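Local atomic coordinates of myosin regulatory light chain (Placopecten magellanicus, PDB entry 3PN7), a protein that probably confers calcium regulation on molluscan muscle myosin, as an EF-hand light chain that here carries a bound magnesium ion. Residues Leu17-Lys20 and Leu21-Glu24; Leu72-Thr75 and Met76-Ser79; Ile114-Leu118 and Glu119-Asp123. All blocks are in the same frame, centred on the assembly; numbering follows the deposited sequence.

In the fold
Contacts 1 and 2 touch. Their centres are about 14 Å apart, and M22 O of contact 1 packs on F74 CZ of contact 2 at 4.3 Å. Each covers the start of a helix and the residues just before it: helix 19-32 for contact 1, helix 74-85 for contact 2. Contact 2 is near the metal site. The side chain of L72 is about 8 Å from the bound magnesium ion, which D33, N35, F39 and D44 hold. Contact 3 covers the C-terminal part of helix 111-120 and the turn after it, on the other side of the chain's centre from contact 2. Its centre is about 29 Å from that of contact 1 and 36 Å from contact 2's.

Contact 1: residues Leu17-Lys20 and Leu21-Glu24; sequences LPQK and LMQE
P18 O accepts two backbone N-H groups at the start of helix 19-32. The bond from M22 N is 3.1 Å long and nearly straight at 165°. The one from L21 N is weak and bent. P18 is the N-cap residue. The helical bonds continue with Q23 N to Q19 O and E24 N to K20 O, both 2.8 Å.

The apolar side chains meet on one side of this turn. L21 CG stands anti to the backbone N (chi1 -178°), and its branch CD2 reaches back to L17 CB at 4.1 Å. The P18 ring lies alongside L21 and points the same way, with P18 CD 4.2 Å from L21 CB. L17 CG is 4.4 Å from M22 SD. Elsewhere on the turn the Q19 side chain crosses that of M22 obliquely, with Q19 NE2 4.0 Å from M22 CB. Q23 NE2 lies 3.9 Å from Q19 CB. The E24 carboxylate turns to the chain of another protein, where it meets an aromatic and a basic side chain.

This is the N-terminal turn of the helix that enters the first EF-hand, the one whose loop begins with the magnesium ligand D33.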
loop_
_atom_site.group_PDB
_atom_site.type_symbol
_atom_site.label_atom_id
_atom_site.label_comp_id
_atom_site.label_asym_id
_atom_site.label_seq_id
_atom_site.Cartn_x
_atom_site.Cartn_y
_atom_site.Cartn_z
ATOM N N LEU B 17 -0.854 24.076 -2.011
ATOM C CA LEU B 17 -1.280 23.415 -0.785
ATOM C C LEU B 17 -2.794 23.493 -0.660
ATOM O O LEU B 17 -3.420 24.380 -1.233
ATOM C CB LEU B 17 -0.619 24.070 0.424
ATOM C CG LEU B 17 0.523 25.033 0.102
ATOM C CD1 LEU B 17 1.149 25.564 1.382
ATOM C CD2 LEU B 17 1.566 24.347 -0.761
ATOM N N PRO B 18 -3.385 22.565 0.085
ATOM C CA PRO B 18 -4.845 22.528 0.204
ATOM C C PRO B 18 -5.410 23.781 0.853
ATOM O O PRO B 18 -4.758 24.382 1.702
ATOM C CB PRO B 18 -5.091 21.324 1.118
ATOM C CG PRO B 18 -3.842 20.524 1.060
ATOM C CD PRO B 18 -2.743 21.509 0.881
ATOM N N GLN B 19 -6.621 24.157 0.459
ATOM C CA GLN B 19 -7.313 25.272 1.088
ATOM C C GLN B 19 -7.486 25.236 2.604
ATOM O O GLN B 19 -7.358 26.260 3.256
ATOM C CB GLN B 19 -8.652 25.568 0.401
ATOM C CG GLN B 19 -8.541 26.552 -0.764
ATOM C CD GLN B 19 -7.588 27.712 -0.468
ATOM O OE1 GLN B 19 -7.943 28.662 0.242
ATOM N NE2 GLN B 19 -6.371 27.635 -1.015
ATOM N N LYS B 20 -7.775 24.073 3.173
ATOM C CA LYS B 20 -7.930 24.003 4.625
ATOM C C LYS B 20 -6.614 24.283 5.342
ATOM O O LYS B 20 -6.603 24.796 6.454
ATOM C CB LYS B 20 -8.483 22.650 5.064
ATOM C CG LYS B 20 -7.697 21.460 4.539
ATOM C CD LYS B 20 -8.123 20.188 5.254
ATOM C CE LYS B 20 -9.601 20.258 5.660
ATOM N NZ LYS B 20 -10.529 20.528 4.509
ATOM N N LEU B 21 -5.505 23.925 4.705
ATOM C CA LEU B 21 -4.194 24.197 5.274
ATOM C C LEU B 21 -3.877 25.693 5.170
ATOM O O LEU B 21 -3.333 26.284 6.098
ATOM C CB LEU B 21 -3.116 23.343 4.599
ATOM C CG LEU B 21 -1.697 23.520 5.147
ATOM C CD1 LEU B 21 -1.646 23.121 6.610
ATOM C CD2 LEU B 21 -0.692 22.712 4.330
ATOM N N MET B 22 -4.223 26.308 4.043
ATOM C CA MET B 22 -4.127 27.761 3.933
ATOM C C MET B 22 -4.977 28.420 5.019
ATOM O O MET B 22 -4.568 29.414 5.616
ATOM C CB MET B 22 -4.595 28.245 2.562
ATOM C CG MET B 22 -3.633 29.198 1.872
ATOM S SD MET B 22 -2.316 28.304 1.025
ATOM C CE MET B 22 -2.153 29.253 -0.489
ATOM N N GLN B 23 -6.151 27.850 5.281
ATOM C CA GLN B 23 -7.097 28.435 6.233
ATOM C C GLN B 23 -6.612 28.255 7.672
ATOM O O GLN B 23 -6.850 29.095 8.548
ATOM C CB GLN B 23 -8.497 27.824 6.059
ATOM C CG GLN B 23 -9.121 28.074 4.676
ATOM C CD GLN B 23 -10.454 27.333 4.465
ATOM O OE1 GLN B 23 -11.128 26.944 5.427
ATOM N NE2 GLN B 23 -10.831 27.132 3.200
ATOM N N GLU B 24 -5.946 27.133 7.906
ATOM C CA GLU B 24 -5.301 26.882 9.179
ATOM C C GLU B 24 -4.179 27.909 9.398
ATOM O O GLU B 24 -4.087 28.527 10.455
ATOM C CB GLU B 24 -4.735 25.472 9.165
ATOM C CG GLU B 24 -4.221 24.962 10.492
ATOM C CD GLU B 24 -3.618 23.581 10.335
ATOM O OE1 GLU B 24 -4.390 22.594 10.332
ATOM O OE2 GLU B 24 -2.379 23.486 10.172
#

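Contact 2: residues Leu72-Thr75 and Met76-Ser79; sequences LNFT and MFLS
L78 N donates to F74 O at 2.8 Å, with an N-H...O angle of 162°. F77 N to N73 O is 2.9 Å and more bent, at 133°. S79 N to T75 O is 3.0 Å. All three are i to i+4 bonds of the first turns of helix 74-85. N73 is the N-cap residue, but its side chain makes no capping bond.

The residues before the helix belong to the loop that pairs with the magnesium-binding loop. L72 shares backbone hydrogen bonds with I40, and the N73 side chain touches F39. Such loop-to-loop pairing is the hallmark of a pair of EF-hands.

L78 CG sits over one face of the F74 ring, 4.0 Å from its centroid, as a CH-pi contact. L78 CD2 is 3.6 Å from F74 CZ. F74 CG is anti to the backbone N (chi1 176°), which turns the ring along the helix toward L78. K26 makes a cation-pi contact with the same ring. F74 and F77 approach obliquely, and F74 CE1 is 4.1 Å from F77 CD2. L72 CD2 lies at the edge of the F77 ring, 3.8 Å from F77 CB. F77 itself meets F29 edge to face.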
loop_
_atom_site.group_PDB
_atom_site.type_symbol
_atom_site.label_atom_id
_atom_site.label_comp_id
_atom_site.label_asym_id
_atom_site.label_seq_id
_atom_site.Cartn_x
_atom_site.Cartn_y
_atom_site.Cartn_z
ATOM N N LEU B 72 6.863 40.756 9.051
ATOM C CA LEU B 72 6.128 39.492 9.039
ATOM C C LEU B 72 4.615 39.652 8.810
ATOM O O LEU B 72 3.806 39.519 9.721
ATOM C CB LEU B 72 6.414 38.701 10.307
ATOM C CG LEU B 72 6.638 37.207 10.152
ATOM C CD1 LEU B 72 6.667 36.553 11.519
ATOM C CD2 LEU B 72 5.561 36.596 9.274
ATOM N N ASN B 73 4.296 39.975 7.565
ATOM C CA ASN B 73 2.996 39.895 6.945
ATOM C C ASN B 73 2.427 38.490 6.980
ATOM O O ASN B 73 3.168 37.526 7.205
ATOM C CB ASN B 73 3.250 40.143 5.457
ATOM C CG ASN B 73 2.720 41.442 5.000
ATOM O OD1 ASN B 73 1.837 42.016 5.641
ATOM N ND2 ASN B 73 3.235 41.929 3.877
ATOM N N PHE B 74 1.144 38.344 6.658
ATOM C CA PHE B 74 0.641 37.000 6.397
ATOM C C PHE B 74 1.320 36.347 5.182
ATOM O O PHE B 74 1.587 35.150 5.206
ATOM C CB PHE B 74 -0.880 36.925 6.234
ATOM C CG PHE B 74 -1.372 35.531 5.875
ATOM C CD1 PHE B 74 -1.238 34.483 6.772
ATOM C CD2 PHE B 74 -1.931 35.265 4.631
ATOM C CE1 PHE B 74 -1.671 33.205 6.444
ATOM C CE2 PHE B 74 -2.361 33.988 4.303
ATOM C CZ PHE B 74 -2.233 32.962 5.209
ATOM N N THR B 75 1.593 37.106 4.122
ATOM C CA THR B 75 2.252 36.494 2.969
ATOM C C THR B 75 3.695 36.097 3.307
ATOM O O THR B 75 4.178 35.054 2.875
ATOM C CB THR B 75 2.153 37.330 1.655
ATOM O OG1 THR B 75 3.460 37.721 1.211
ATOM C CG2 THR B 75 1.294 38.552 1.845
ATOM N N MET B 76 4.369 36.905 4.105
ATOM C CA MET B 76 5.656 36.494 4.636
ATOM C C MET B 76 5.519 35.251 5.548
ATOM O O MET B 76 6.423 34.421 5.629
ATOM C CB MET B 76 6.284 37.656 5.390
ATOM C CG MET B 76 7.688 37.404 5.862
ATOM S SD MET B 76 8.854 37.180 4.501
ATOM C CE MET B 76 8.545 38.635 3.503
ATOM N N PHE B 77 4.387 35.122 6.232
ATOM C CA PHE B 77 4.157 34.001 7.140
ATOM C C PHE B 77 3.991 32.738 6.308
ATOM O O PHE B 77 4.557 31.688 6.618
ATOM C CB PHE B 77 2.897 34.284 7.950
ATOM C CG PHE B 77 2.552 33.241 8.977
ATOM C CD1 PHE B 77 3.064 33.319 10.260
ATOM C CD2 PHE B 77 1.650 32.239 8.686
ATOM C CE1 PHE B 77 2.714 32.393 11.229
ATOM C CE2 PHE B 77 1.298 31.308 9.647
ATOM C CZ PHE B 77 1.831 31.386 10.920
ATOM N N LEU B 78 3.226 32.869 5.229
ATOM C CA LEU B 78 3.034 31.794 4.273
ATOM C C LEU B 78 4.372 31.339 3.749
ATOM O O LEU B 78 4.645 30.149 3.632
ATOM C CB LEU B 78 2.215 32.282 3.088
ATOM C CG LEU B 78 0.698 32.207 3.146
ATOM C CD1 LEU B 78 0.202 32.448 1.726
ATOM C CD2 LEU B 78 0.249 30.846 3.650
ATOM N N SER B 79 5.196 32.318 3.421
ATOM C CA SER B 79 6.509 32.086 2.868
ATOM C C SER B 79 7.396 31.287 3.839
ATOM O O SER B 79 8.227 30.465 3.425
ATOM C CB SER B 79 7.115 33.443 2.527
ATOM O OG SER B 79 8.507 33.456 2.723
#

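Contact 3: residues Ile114-Leu118 and Glu119-Asp123; sequences IKDLL and ENMGD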
loop_
_atom_site.group_PDB
_atom_site.type_symbol
_atom_site.label_atom_id
_atom_site.label_comp_id
_atom_site.label_asym_id
_atom_site.label_seq_id
_atom_site.Cartn_x
_atom_site.Cartn_y
_atom_site.Cartn_z
ATOM N N ILE B 114 5.646 -2.557 10.383
ATOM C CA ILE B 114 5.840 -1.142 10.056
ATOM C C ILE B 114 7.300 -0.784 9.702
ATOM O O ILE B 114 7.557 0.076 8.865
ATOM C CB ILE B 114 5.279 -0.200 11.151
ATOM C CG1 ILE B 114 5.309 1.233 10.630
ATOM C CG2 ILE B 114 6.029 -0.365 12.479
ATOM C CD1 ILE B 114 4.420 1.442 9.399
ATOM N N LYS B 115 8.260 -1.462 10.313
ATOM C CA LYS B 115 9.648 -1.243 9.930
ATOM C C LYS B 115 9.884 -1.677 8.493
ATOM O O LYS B 115 10.539 -0.979 7.722
ATOM C CB LYS B 115 10.604 -1.952 10.888
ATOM C CG LYS B 115 10.673 -1.273 12.236
ATOM C CD LYS B 115 11.940 -1.644 12.988
ATOM C CE LYS B 115 12.011 -0.907 14.317
ATOM N NZ LYS B 115 13.365 -1.003 14.927
ATOM N N ASP B 116 9.321 -2.820 8.127
ATOM C CA ASP B 116 9.488 -3.359 6.783
ATOM C C ASP B 116 8.859 -2.423 5.759
ATOM O O ASP B 116 9.500 -2.056 4.769
ATOM C CB ASP B 116 8.874 -4.763 6.696
ATOM C CG ASP B 116 9.153 -5.452 5.361
ATOM O OD1 ASP B 116 10.167 -5.125 4.711
ATOM O OD2 ASP B 116 8.357 -6.332 4.970
ATOM N N LEU B 117 7.613 -2.017 6.001
ATOM C CA LEU B 117 6.938 -1.079 5.092
ATOM C C LEU B 117 7.760 0.195 4.861
ATOM O O LEU B 117 7.877 0.694 3.736
ATOM C CB LEU B 117 5.563 -0.689 5.636
ATOM C CG LEU B 117 4.499 -1.777 5.787
ATOM C CD1 LEU B 117 3.392 -1.302 6.741
ATOM C CD2 LEU B 117 3.913 -2.076 4.439
ATOM N N LEU B 118 8.315 0.733 5.937
ATOM C CA LEU B 118 8.920 2.058 5.897
ATOM C C LEU B 118 10.265 1.978 5.194
ATOM O O LEU B 118 10.615 2.833 4.385
ATOM C CB LEU B 118 9.120 2.586 7.322
ATOM C CG LEU B 118 8.269 3.721 7.935
ATOM C CD1 LEU B 118 6.918 3.851 7.328
ATOM C CD2 LEU B 118 8.158 3.568 9.432
ATOM N N GLU B 119 11.020 0.937 5.523
ATOM C CA GLU B 119 12.398 0.799 5.082
ATOM C C GLU B 119 12.563 0.187 3.694
ATOM O O GLU B 119 13.455 0.578 2.949
ATOM C CB GLU B 119 13.182 -0.025 6.102
ATOM C CG GLU B 119 14.681 -0.008 5.909
ATOM C CD GLU B 119 15.422 -0.547 7.113
ATOM O OE1 GLU B 119 14.912 -1.490 7.752
ATOM O OE2 GLU B 119 16.514 -0.029 7.423
ATOM N N ASN B 120 11.716 -0.778 3.351
ATOM C CA ASN B 120 11.904 -1.531 2.111
ATOM C C ASN B 120 10.887 -1.269 1.017
ATOM O O ASN B 120 11.017 -1.797 -0.083
ATOM C CB ASN B 120 12.005 -3.031 2.388
ATOM C CG ASN B 120 13.123 -3.353 3.351
ATOM O OD1 ASN B 120 12.925 -4.050 4.352
ATOM N ND2 ASN B 120 14.298 -2.804 3.085
ATOM N N MET B 121 9.887 -0.445 1.307
ATOM C CA MET B 121 8.847 -0.196 0.332
ATOM C C MET B 121 8.609 1.284 0.147
ATOM O O MET B 121 9.113 2.092 0.917
ATOM C CB MET B 121 7.559 -0.895 0.767
ATOM C CG MET B 121 7.779 -2.375 1.026
ATOM S SD MET B 121 6.313 -3.248 1.582
ATOM C CE MET B 121 7.109 -4.623 2.396
ATOM N N GLY B 122 7.808 1.618 -0.863
ATOM C CA GLY B 122 7.513 2.985 -1.218
ATOM C C GLY B 122 8.777 3.806 -1.387
ATOM O O GLY B 122 9.747 3.376 -2.020
ATOM N N ASP B 123 8.764 5.002 -0.817
ATOM C CA ASP B 123 9.962 5.825 -0.800
ATOM C C ASP B 123 10.805 5.498 0.437
ATOM O O ASP B 123 10.673 6.137 1.492
ATOM C CB ASP B 123 9.593 7.300 -0.905
ATOM C CG ASP B 123 8.998 7.647 -2.273
ATOM O OD1 ASP B 123 9.767 7.739 -3.250
ATOM O OD2 ASP B 123 7.766 7.815 -2.385
#
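N120 N donates to D116 O at 2.9 Å with an N-H...O angle of 158°. One residue earlier, E119 N reaches K115 O at 3.0 Å. The next bond fades: M121 N to L117 O is 3.4 Å and weak. Regular helical bonding therefore weakens at M121, which has an extended backbone. G122 follows with a positive phi, a conformation that favours glycine.

M121 carries the side-chain contact. Its CG is anti to the carbonyl carbon (chi1 -54°), and the chain stays extended beyond it. This sends the thioether back along the helix toward D116 and L117. M121 SD lies 3.9 Å from L117 CD2. The end methyl CE comes up to the D116 carboxylate, 3.3 Å from OD2. M121 CB is 3.4 Å from L117 O. The same side chain also packs on an aromatic side chain of one neighbouring protein chain and on an apolar side chain of another. With an alanine here SD and CE are gone, and L117 would probably lose one of its apolar neighbours and a gap open against the two other chains.

The turn after the helix is held from outside as well. D123 OD1 forms a salt bridge with a basic side chain of another protein's chain, and G122 makes backbone hydrogen bonds to that chain. Within the light chain, E119 O accepts a bond from N124 ND2, and L118 shares backbone hydrogen bonds with F125. Helix 111-120 follows strand 109-110, which pairs with strand 143-144. It packs on helix 127-134: I114 and L118 touch F134, E119 touches M130, and K115 touches M130 and makes a cation-pi contact with F134.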